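Local structure of urocanate hydratase (Paenibacillus sp. Soil724D2, 7NED) at residues L26-V29 / L30-G33; Q128-G131 / S132-V135; W215-E218 / A219-L223; G232-S235 / D236-E240. The protein catalyses, as a thiourocanate hydratase of bacterial ergothioneine catabolism, the hydration of its urocanate-type substrate with NAD+ as a bound cofactor. One frame throughout, in Å; residues are numbered along the deposited sequence.

Two of the four contacts lie at the substrate end of the active site and one at the far end of the cofactor. Contacts 1 and 2 have centres about 10 Å apart and touch: Val-29 CG1 reaches Tyr-129 O at 3.4 Å. Contact 2 supplies Tyr-129 and Gly-134 to the urocanate pocket, whereas in contact 1 the Val-29 side chain stays about 8 Å from that ligand. Contact 4, its centre about 27 Å from that of contact 2, binds the adenine of the NAD. Contacts 3 and 4 both lie in the Rossmann-like domain, their centres about 21 Å and their nearest atoms about 10 Å apart.

Contact 1: L26-V29 / L30-G33; sequences LENV and LENG. With EDO (1,2-ethanediol), chain D.
Asn-28 turns its CG anti to the backbone N (chi1 -171°), while Asn-32, one turn on, sets its own CG anti to the carbonyl carbon (chi1 -70°), and the two amides come together on one flank of the chain. ND2 of Asn-32 lies 3.6 Å from OD1 of Asn-28, with the amide planes 73° apart. The two amides only pack against each other here; their hydrogen bonds go elsewhere: Asn-28 OD1 accepts from Leu-396 N, and Asn-32 ND2 donates to Glu-394 O. On another flank the leucines meet through methyls, Leu-26 CD1 to Leu-30 CD1 at 4.3 Å, beside Tyr-55 of helix 52-64. The segments form the C-terminal end of helix 17-31, with Asn-32 the first residue to leave helical angles. Glu-31 N donates to Glu-27 O at 2.8 Å, and Asn-32 N to Asn-28 O at 3.0 Å; the bond from Leu-30 N to Leu-26 O is weak. Both glutamates turn to the N-terminal residues of the chain: Glu-27 forms a salt bridge with Arg-13, and Glu-31 OE1 accepts from Ala-6 N and forms a salt bridge with Arg-8. Beyond the helix, Gly-33 O accepts from O2 of an ethanediol, probably a crystallisation additive, at 3.0 Å.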
loop_
_atom_site.group_PDB
_atom_site.type_symbol
_atom_site.label_atom_id
_atom_site.label_comp_id
_atom_site.label_asym_id
_atom_site.label_seq_id
_atom_site.Cartn_x
_atom_site.Cartn_y
_atom_site.Cartn_z
ATOM N N LEU A 26 19.409 4.029 12.457
ATOM C CA LEU A 26 18.806 2.999 13.302
ATOM C C LEU A 26 19.274 3.140 14.752
ATOM O O LEU A 26 18.462 3.165 15.690
ATOM C CB LEU A 26 19.130 1.603 12.744
ATOM C CG LEU A 26 18.827 0.408 13.636
ATOM C CD1 LEU A 26 17.351 0.349 14.058
ATOM C CD2 LEU A 26 19.235 -0.894 12.965
ATOM N N GLU A 27 20.586 3.253 14.950
ATOM C CA GLU A 27 21.098 3.428 16.296
ATOM C C GLU A 27 20.525 4.684 16.921
ATOM O O GLU A 27 20.187 4.705 18.116
ATOM C CB GLU A 27 22.616 3.495 16.255
ATOM C CG GLU A 27 23.236 2.179 15.850
ATOM C CD GLU A 27 24.710 2.298 15.578
ATOM O OE1 GLU A 27 25.180 3.345 15.111
ATOM O OE2 GLU A 27 25.424 1.319 15.859
ATOM N N ASN A 28 20.417 5.747 16.117
ATOM C CA ASN A 28 19.998 7.051 16.620
ATOM C C ASN A 28 18.539 7.052 17.085
ATOM O O ASN A 28 18.208 7.719 18.072
ATOM C CB ASN A 28 20.215 8.115 15.540
ATOM C CG ASN A 28 20.005 9.525 16.062
ATOM O OD1 ASN A 28 20.567 9.894 17.108
ATOM N ND2 ASN A 28 19.201 10.331 15.337
ATOM N N VAL A 29 17.633 6.345 16.385
ATOM C CA VAL A 29 16.256 6.341 16.883
ATOM C C VAL A 29 16.176 5.531 18.172
ATOM O O VAL A 29 15.300 5.782 19.009
ATOM C CB VAL A 29 15.226 5.828 15.848
ATOM C CG1 VAL A 29 15.296 6.634 14.549
ATOM C CG2 VAL A 29 15.398 4.337 15.571
ATOM N N LEU A 30 17.047 4.528 18.346
ATOM C CA LEU A 30 17.055 3.803 19.614
ATOM C C LEU A 30 17.685 4.663 20.713
ATOM O O LEU A 30 17.185 4.713 21.847
ATOM C CB LEU A 30 17.785 2.458 19.455
ATOM C CG LEU A 30 17.028 1.404 18.621
ATOM C CD1 LEU A 30 17.900 0.185 18.283
ATOM C CD2 LEU A 30 15.767 0.952 19.314
ATOM N N GLU A 31 18.732 5.410 20.367
ATOM C CA GLU A 31 19.340 6.313 21.334
ATOM C C GLU A 31 18.334 7.344 21.837
ATOM O O GLU A 31 18.302 7.662 23.036
ATOM C CB GLU A 31 20.559 7.001 20.713
ATOM C CG GLU A 31 21.242 8.037 21.656
ATOM C CD GLU A 31 22.553 8.575 21.096
ATOM O OE1 GLU A 31 23.022 8.071 20.034
ATOM O OE2 GLU A 31 23.118 9.513 21.708
ATOM N N ASN A 32 17.520 7.902 20.935
ATOM C CA ASN A 32 16.502 8.858 21.331
ATOM C C ASN A 32 15.186 8.204 21.703
ATOM O O ASN A 32 14.189 8.909 21.862
ATOM C CB ASN A 32 16.274 9.886 20.222
ATOM C CG ASN A 32 17.461 10.825 20.074
ATOM O OD1 ASN A 32 18.115 11.133 21.058
ATOM N ND2 ASN A 32 17.771 11.224 18.847
ATOM N N GLY A 33 15.159 6.893 21.852
ATOM C CA GLY A 33 13.903 6.210 22.031
ATOM C C GLY A 33 13.393 6.351 23.445
ATOM O O GLY A 33 14.167 6.448 24.399
HETATM C C1 EDO D . 15.462 2.803 28.139
HETATM O O1 EDO D . 14.959 1.573 27.698
HETATM C C2 EDO D . 15.844 3.650 26.964
HETATM O O2 EDO D . 14.752 4.342 26.391
#

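Contact 2: Q128-G131 / S132-V135; sequences QYIG and SQGV. With URO ((2E)-3-(1H-imidazol-4-yl)acrylic acid), chain B.
Gly-131 turns the chain into Ser-132 at a positive phi of 104°, in a conformation where a CB would run into the carbonyl oxygen of Ile-130. Its carbonyl then accepts from Gly-134 N at 3.1 Å; the N-H points well at the oxygen, yet the donor stands above the carbonyl plane, 49° out of it. Gly-134 also has to be small, because a CB there would clash with urocanate OAA. Ile-130 swings CG1 between its backbone N and carbonyl carbon (chi1 63°), which lays CG1 against Gly-134 N at 3.6 Å. One water ties the turn together, donating to Ile-130 O at 2.7 Å and accepting from Gln-133 NE2 at 3.0 Å; that amide also bonds to Ala-398 O. Tyr-129 meets the ligand at its ring edge, with CD1 3.3 Å from carboxylate oxygen OAB near the ring plane, while Gly-131 N sits 3.4 Å above one face, offset toward the rim. Tyr-42 stacks on the same tyrosine. With an alanine here in place of Tyr-129, a gap would probably open beside the urocanate carboxylate and Tyr-42 would lose its stacking partner. Thr-123 and Arg-352 hydrogen-bond to urocanate, and the turn into helix 133-150 adds Tyr-129 and Gly-134 to the same substrate pocket.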
loop_
_atom_site.group_PDB
_atom_site.type_symbol
_atom_site.label_atom_id
_atom_site.label_comp_id
_atom_site.label_asym_id
_atom_site.label_seq_id
_atom_site.Cartn_x
_atom_site.Cartn_y
_atom_site.Cartn_z
ATOM N N GLN A 128 13.725 7.319 11.117
ATOM C CA GLN A 128 13.764 8.706 10.647
ATOM C C GLN A 128 13.464 9.710 11.754
ATOM O O GLN A 128 13.395 10.922 11.494
ATOM C CB GLN A 128 12.797 8.884 9.446
ATOM C CG GLN A 128 13.244 8.025 8.271
ATOM C CD GLN A 128 12.185 7.777 7.179
ATOM O OE1 GLN A 128 10.960 7.798 7.417
ATOM N NE2 GLN A 128 12.677 7.474 5.971
ATOM N N TYR A 129 13.279 9.213 12.975
ATOM C CA TYR A 129 12.989 10.005 14.145
ATOM C C TYR A 129 14.274 10.668 14.590
ATOM O O TYR A 129 15.343 10.042 14.532
ATOM C CB TYR A 129 12.447 9.066 15.208
ATOM C CG TYR A 129 12.047 9.667 16.511
ATOM C CD1 TYR A 129 10.834 10.312 16.647
ATOM C CD2 TYR A 129 12.852 9.519 17.622
ATOM C CE1 TYR A 129 10.458 10.848 17.878
ATOM C CE2 TYR A 129 12.487 10.052 18.851
ATOM C CZ TYR A 129 11.275 10.716 18.959
ATOM O OH TYR A 129 10.878 11.264 20.148
ATOM N N ILE A 130 14.191 11.956 14.937
ATOM C CA ILE A 130 15.385 12.666 15.374
ATOM C C ILE A 130 15.287 13.121 16.818
ATOM O O ILE A 130 16.146 13.862 17.271
ATOM C CB ILE A 130 15.719 13.860 14.468
ATOM C CG1 ILE A 130 14.589 14.941 14.509
ATOM C CG2 ILE A 130 16.030 13.336 13.043
ATOM C CD1 ILE A 130 14.976 16.258 13.897
ATOM N N GLY A 131 14.280 12.653 17.559
ATOM C CA GLY A 131 13.982 13.149 18.889
ATOM C C GLY A 131 12.771 14.055 18.852
ATOM O O GLY A 131 12.076 14.162 17.849
ATOM N N SER A 132 12.546 14.763 19.970
ATOM C CA SER A 132 11.414 15.684 20.043
ATOM C C SER A 132 11.508 16.815 19.027
ATOM O O SER A 132 10.484 17.407 18.665
ATOM C CB SER A 132 11.316 16.273 21.462
ATOM O OG SER A 132 11.078 15.259 22.428
ATOM N N GLN A 133 12.709 17.148 18.570
ATOM C CA GLN A 133 12.818 18.235 17.610
ATOM C C GLN A 133 12.032 17.935 16.337
ATOM O O GLN A 133 11.562 18.851 15.648
ATOM C CB GLN A 133 14.287 18.485 17.273
ATOM C CG GLN A 133 14.410 19.702 16.376
ATOM C CD GLN A 133 15.802 20.010 15.934
ATOM O OE1 GLN A 133 16.026 21.066 15.351
ATOM N NE2 GLN A 133 16.753 19.101 16.192
ATOM N N GLY A 134 11.855 16.656 16.008
ATOM C CA GLY A 134 11.217 16.347 14.737
ATOM C C GLY A 134 9.861 17.002 14.588
ATOM O O GLY A 134 9.478 17.402 13.479
ATOM N N VAL A 135 9.129 17.159 15.698
ATOM C CA VAL A 135 7.781 17.694 15.646
ATOM C C VAL A 135 7.711 19.137 16.139
ATOM O O VAL A 135 6.642 19.756 16.073
ATOM C CB VAL A 135 6.806 16.797 16.450
ATOM C CG1 VAL A 135 6.996 16.993 17.965
ATOM C CG2 VAL A 135 5.353 17.033 16.051
HETATM O OAA URO B . 8.654 13.587 13.707
HETATM C CAI URO B . 8.638 12.295 13.874
HETATM O OAB URO B . 9.603 11.641 13.896
HETATM C CAC URO B . 7.346 11.601 14.006
HETATM C CAD URO B . 6.233 12.284 13.960
HETATM C CAJ URO B . 5.095 11.456 14.109
HETATM C CAF URO B . 3.817 11.830 14.402
HETATM N NAH URO B . 3.032 10.734 14.645
HETATM C CAE URO B . 3.835 9.706 14.489
HETATM N NAG URO B . 5.090 10.087 14.168
HETATM O O HOH W 1 16.884 16.466 17.631
#

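Contact 3: W215-E218 / A219-L223; sequences WIEE and AVDNL
Backbone hydrogen bonds carry most of the link between Trp-215 to Glu-218 and Ala-219 to Leu-223, in the i to i+4 pattern of an alpha helix. Val-220 N to Ile-216 O is the straightest, 2.9 Å with an N-H...O angle of 174°. Asp-221 N to Glu-217 O has the same length, whereas Asn-222 N to Glu-218 O is longer, at 3.2 Å, and more bent. Leu-223 then takes a positive phi in a Schellman motif, and its N donates to Val-220 O at 3.0 Å.

The apolar pair lies on the side facing the sheet. Ile-216 CG2 and Val-220 CG2 meet as methyls at 4.0 Å, the two side chains set at a slant to each other. Val-220 places CG2 beside its own backbone N and CG1 anti to it (chi1 174°), which also brings CG2 to 3.3 Å from Ile-216 O.

Polar groups gather on the exposed side. Asp-221 OD2 packs 3.6 Å from Glu-217 CG, with the carboxylate planes 57° apart; the like-charged Glu-217 OE1 and Asp-221 OD2 are 4.2 Å apart, which is likely to be mildly unfavourable. Glu-218 and Asn-222 run side by side in the same direction, their carboxylate and amide planes only moderately turned against each other.

Helix 209-222 is the crossover of a beta-alpha-beta unit from strand 204-206 to strand 226-231. Ile-216 packs on Val-226, Ala-182 and Phe-159 of three parallel strands, and Trp-215 makes a cation-pi contact with Arg-204.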
loop_
_atom_site.group_PDB
_atom_site.type_symbol
_atom_site.label_atom_id
_atom_site.label_comp_id
_atom_site.label_asym_id
_atom_site.label_seq_id
_atom_site.Cartn_x
_atom_site.Cartn_y
_atom_site.Cartn_z
ATOM N N TRP A 215 1.480 30.314 38.496
ATOM C CA TRP A 215 2.544 30.587 37.526
ATOM C C TRP A 215 1.992 31.015 36.161
ATOM O O TRP A 215 2.500 31.959 35.534
ATOM C CB TRP A 215 3.417 29.343 37.388
ATOM C CG TRP A 215 4.271 29.073 38.569
ATOM C CD1 TRP A 215 4.520 29.913 39.616
ATOM C CD2 TRP A 215 4.956 27.844 38.864
ATOM N NE1 TRP A 215 5.357 29.296 40.527
ATOM C CE2 TRP A 215 5.628 28.022 40.093
ATOM C CE3 TRP A 215 5.051 26.606 38.209
ATOM C CZ2 TRP A 215 6.402 27.017 40.675
ATOM C CZ3 TRP A 215 5.826 25.602 38.780
ATOM C CH2 TRP A 215 6.493 25.812 40.009
ATOM N N ILE A 216 0.979 30.315 35.662
ATOM C CA ILE A 216 0.405 30.694 34.376
ATOM C C ILE A 216 -0.179 32.094 34.469
ATOM O O ILE A 216 -0.024 32.917 33.564
ATOM C CB ILE A 216 -0.676 29.691 33.937
ATOM C CG1 ILE A 216 -0.080 28.290 33.663
ATOM C CG2 ILE A 216 -1.430 30.291 32.747
ATOM C CD1 ILE A 216 0.918 28.195 32.498
ATOM N N GLU A 217 -0.860 32.389 35.571
ATOM C CA GLU A 217 -1.492 33.700 35.697
ATOM C C GLU A 217 -0.455 34.824 35.703
ATOM O O GLU A 217 -0.606 35.831 34.998
ATOM C CB GLU A 217 -2.340 33.736 36.963
ATOM C CG GLU A 217 -3.148 34.995 37.046
ATOM C CD GLU A 217 -4.179 34.951 38.140
ATOM O OE1 GLU A 217 -5.120 35.758 38.040
ATOM O OE2 GLU A 217 -4.048 34.129 39.083
ATOM N N GLU A 218 0.602 34.670 36.497
ATOM C CA GLU A 218 1.663 35.667 36.523
ATOM C C GLU A 218 2.246 35.908 35.143
ATOM O O GLU A 218 2.542 37.053 34.780
ATOM C CB GLU A 218 2.761 35.231 37.474
ATOM C CG GLU A 218 3.691 36.341 37.852
ATOM C CD GLU A 218 4.601 35.934 38.975
ATOM O OE1 GLU A 218 5.116 34.779 38.908
ATOM O OE2 GLU A 218 4.828 36.778 39.888
ATOM N N ALA A 219 2.481 34.839 34.383
ATOM C CA ALA A 219 3.041 34.993 33.044
ATOM C C ALA A 219 2.056 35.694 32.112
ATOM O O ALA A 219 2.412 36.664 31.422
ATOM C CB ALA A 219 3.444 33.612 32.488
ATOM N N VAL A 220 0.817 35.195 32.040
ATOM C CA VAL A 220 -0.189 35.831 31.209
ATOM C C VAL A 220 -0.262 37.319 31.510
ATOM O O VAL A 220 -0.218 38.156 30.603
ATOM C CB VAL A 220 -1.556 35.166 31.414
ATOM C CG1 VAL A 220 -2.600 35.933 30.663
ATOM C CG2 VAL A 220 -1.511 33.751 30.796
ATOM N N ASP A 221 -0.438 37.645 32.786
ATOM C CA ASP A 221 -0.609 39.037 33.204
ATOM C C ASP A 221 0.556 39.894 32.731
ATOM O O ASP A 221 0.359 41.052 32.358
ATOM C CB ASP A 221 -0.744 39.118 34.730
ATOM C CG ASP A 221 -2.107 38.647 35.247
ATOM O OD1 ASP A 221 -3.034 38.434 34.426
ATOM O OD2 ASP A 221 -2.232 38.460 36.488
ATOM N N ASN A 222 1.780 39.362 32.776
ATOM C CA ASN A 222 2.963 40.096 32.352
ATOM C C ASN A 222 3.301 39.934 30.870
ATOM O O ASN A 222 4.258 40.557 30.403
ATOM C CB ASN A 222 4.148 39.691 33.221
ATOM C CG ASN A 222 4.071 40.317 34.587
ATOM O OD1 ASN A 222 3.768 41.511 34.707
ATOM N ND2 ASN A 222 4.296 39.523 35.627
ATOM N N LEU A 223 2.534 39.144 30.116
ATOM C CA LEU A 223 2.869 38.828 28.723
ATOM C C LEU A 223 4.199 38.093 28.604
ATOM O O LEU A 223 4.857 38.161 27.562
ATOM C CB LEU A 223 2.899 40.083 27.829
ATOM C CG LEU A 223 1.658 40.968 27.797
ATOM C CD1 LEU A 223 1.913 42.093 26.798
ATOM C CD2 LEU A 223 0.351 40.210 27.475
#

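Contact 4: G232-S235 / D236-E240; sequences GNAS and DIYPE. With NAD (nicotinamide-adenine-dinucleotide), chain C.
The backbone turns into helix 234-243 at Asn-233, whose carbonyl O accepts from both Ile-237 N (3.0 Å) and Asp-236 N (2.9 Å), the second donor standing 57° out of the carbonyl plane. This is an N-cap at the adenine end of the cofactor site in the Rossmann-like domain. Asn-233 sets its CG anti to the backbone N (chi1 -167°), which carries OD1 back over the first turn. There Ser-235 N donates to OD1 in the carbonyl plane, on a lone pair, at 2.8 Å; Ser-235 OG donates from above that plane, and NAD N6A adds a further bond at 2.9 Å. Its ND2 is held by Val-265 O. Next to the cap, Ala-234 N donates almost straight to NAD N1A (2.9 Å, 176°), so the adenine's amino group and ring nitrogen are read by a side-chain acceptor and a main-chain donor respectively. A leucine in place of Asn-233 would probably leave Ser-235 N and OG without their capping acceptor and NAD N6A without this hydrogen bond.

One turn on, Tyr-238 brings CE2 to 4.0 Å from Ala-234 CB, while its OH bonds to Thr-252 O. Pro-239 has no N-H to give, and the helix kinks there, with CG 3.2 Å from Ser-235 O. Asp-236 directs OD2 to Ser-267 OG; its other oxygen, OD1, takes a bond from a water at 2.7 Å, and that same water accepts from Asn-233 N.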
loop_
_atom_site.group_PDB
_atom_site.type_symbol
_atom_site.label_atom_id
_atom_site.label_comp_id
_atom_site.label_asym_id
_atom_site.label_seq_id
_atom_site.Cartn_x
_atom_site.Cartn_y
_atom_site.Cartn_z
ATOM N N GLY A 232 -0.005 14.876 36.699
ATOM C CA GLY A 232 -1.409 14.567 36.867
ATOM C C GLY A 232 -1.953 13.928 35.606
ATOM O O GLY A 232 -1.275 13.823 34.576
ATOM N N ASN A 233 -3.207 13.525 35.700
ATOM C CA ASN A 233 -3.903 12.886 34.604
ATOM C C ASN A 233 -4.789 13.912 33.911
ATOM O O ASN A 233 -5.554 14.621 34.572
ATOM C CB ASN A 233 -4.720 11.715 35.138
ATOM C CG ASN A 233 -5.210 10.814 34.049
ATOM O OD1 ASN A 233 -5.882 11.258 33.105
ATOM N ND2 ASN A 233 -4.867 9.538 34.157
ATOM N N ALA A 234 -4.659 14.015 32.585
ATOM C CA ALA A 234 -5.479 14.975 31.843
ATOM C C ALA A 234 -6.975 14.758 32.065
ATOM O O ALA A 234 -7.755 15.725 32.030
ATOM C CB ALA A 234 -5.166 14.916 30.335
ATOM N N SER A 235 -7.411 13.508 32.263
ATOM C CA SER A 235 -8.842 13.295 32.423
ATOM C C SER A 235 -9.324 13.712 33.807
ATOM O O SER A 235 -10.536 13.721 34.047
ATOM C CB SER A 235 -9.219 11.822 32.148
ATOM O OG SER A 235 -8.476 10.962 32.997
ATOM N N ASP A 236 -8.411 14.050 34.709
ATOM C CA ASP A 236 -8.759 14.686 35.974
ATOM C C ASP A 236 -8.607 16.199 35.913
ATOM O O ASP A 236 -9.465 16.925 36.428
ATOM C CB ASP A 236 -7.874 14.149 37.111
ATOM C CG ASP A 236 -8.016 12.646 37.301
ATOM O OD1 ASP A 236 -7.043 11.999 37.760
ATOM O OD2 ASP A 236 -9.107 12.126 37.020
ATOM N N ILE A 237 -7.531 16.693 35.288
ATOM C CA ILE A 237 -7.232 18.127 35.361
ATOM C C ILE A 237 -8.181 18.904 34.472
ATOM O O ILE A 237 -8.683 19.968 34.862
ATOM C CB ILE A 237 -5.775 18.419 34.971
ATOM C CG1 ILE A 237 -4.770 17.788 35.956
ATOM C CG2 ILE A 237 -5.551 19.976 34.818
ATOM C CD1 ILE A 237 -4.906 18.274 37.376
ATOM N N TYR A 238 -8.424 18.410 33.246
ATOM C CA TYR A 238 -9.240 19.185 32.317
ATOM C C TYR A 238 -10.634 19.408 32.873
ATOM O O TYR A 238 -11.104 20.562 32.857
ATOM C CB TYR A 238 -9.309 18.537 30.936
ATOM C CG TYR A 238 -8.078 18.678 30.059
ATOM C CD1 TYR A 238 -8.213 18.784 28.686
ATOM C CD2 TYR A 238 -6.789 18.693 30.603
ATOM C CE1 TYR A 238 -7.115 18.886 27.873
ATOM C CE2 TYR A 238 -5.684 18.795 29.795
ATOM C CZ TYR A 238 -5.860 18.877 28.418
ATOM O OH TYR A 238 -4.760 18.967 27.597
ATOM N N PRO A 239 -11.326 18.399 33.400
ATOM C CA PRO A 239 -12.657 18.662 33.970
ATOM C C PRO A 239 -12.599 19.588 35.160
ATOM O O PRO A 239 -13.548 20.351 35.383
ATOM C CB PRO A 239 -13.156 17.271 34.383
ATOM C CG PRO A 239 -12.352 16.309 33.549
ATOM C CD PRO A 239 -11.006 16.955 33.385
ATOM N N GLU A 240 -11.508 19.533 35.929
ATOM C CA GLU A 240 -11.359 20.435 37.069
ATOM C C GLU A 240 -11.248 21.892 36.617
ATOM O O GLU A 240 -11.810 22.790 37.251
ATOM C CB GLU A 240 -10.153 20.010 37.902
ATOM C CG GLU A 240 -9.775 20.975 39.000
ATOM C CD GLU A 240 -10.770 20.981 40.145
ATOM O OE1 GLU A 240 -10.535 21.737 41.111
ATOM O OE2 GLU A 240 -11.775 20.233 40.087
HETATM P PA NAD C . 4.504 8.834 24.011
HETATM O O1A NAD C . 3.655 7.610 24.345
HETATM O O2A NAD C . 5.977 8.903 24.052
HETATM O O5B NAD C . 4.079 9.897 25.261
HETATM C C5B NAD C . 2.743 9.914 25.564
HETATM C C4B NAD C . 2.677 10.722 26.941
HETATM O O4B NAD C . 1.376 10.820 27.449
HETATM C C3B NAD C . 3.509 9.832 27.920
HETATM O O3B NAD C . 4.439 10.596 28.568
HETATM C C2B NAD C . 2.421 9.314 28.911
HETATM O O2B NAD C . 2.859 9.256 30.219
HETATM C C1B NAD C . 1.456 10.495 28.851
HETATM N N9A NAD C . 0.075 10.173 29.211
HETATM C C8A NAD C . -0.672 9.034 28.928
HETATM N N7A NAD C . -1.889 9.081 29.411
HETATM C C5A NAD C . -1.972 10.324 30.024
HETATM C C6A NAD C . -3.006 10.974 30.735
HETATM N N6A NAD C . -4.218 10.398 30.901
HETATM N N1A NAD C . -2.800 12.221 31.243
HETATM C C2A NAD C . -1.556 12.734 31.069
HETATM N N3A NAD C . -0.486 12.239 30.426
HETATM C C4A NAD C . -0.734 11.015 29.915
HETATM O O3 NAD C . 3.724 9.337 22.749
HETATM P PN NAD C . 4.361 10.459 21.813
HETATM O O1N NAD C . 5.437 10.118 20.825
HETATM O O2N NAD C . 4.424 11.738 22.622
HETATM O O5D NAD C . 3.079 10.842 20.726
HETATM C C5D NAD C . 1.867 11.239 21.391
HETATM C C4D NAD C . 0.782 11.390 20.361
HETATM O O4D NAD C . 1.221 12.169 19.264
HETATM C C3D NAD C . 0.629 9.892 19.773
HETATM O O3D NAD C . -0.740 9.551 19.585
HETATM C C2D NAD C . 1.335 9.968 18.370
HETATM O O2D NAD C . 0.767 9.219 17.375
HETATM C C1D NAD C . 0.797 11.418 18.152
HETATM N N1N NAD C . 1.198 12.121 16.926
HETATM C C2N NAD C . 0.588 11.566 15.817
HETATM C C3N NAD C . 0.766 12.113 14.557
HETATM C C7N NAD C . 0.093 11.381 13.387
HETATM O O7N NAD C . -0.233 11.922 12.331
HETATM N N7N NAD C . -0.086 10.014 13.518
HETATM C C4N NAD C . 1.568 13.260 14.474
HETATM C C5N NAD C . 2.148 13.795 15.624
HETATM C C6N NAD C . 1.939 13.216 16.887
HETATM O O HOH W 2 -4.753 13.418 38.211
#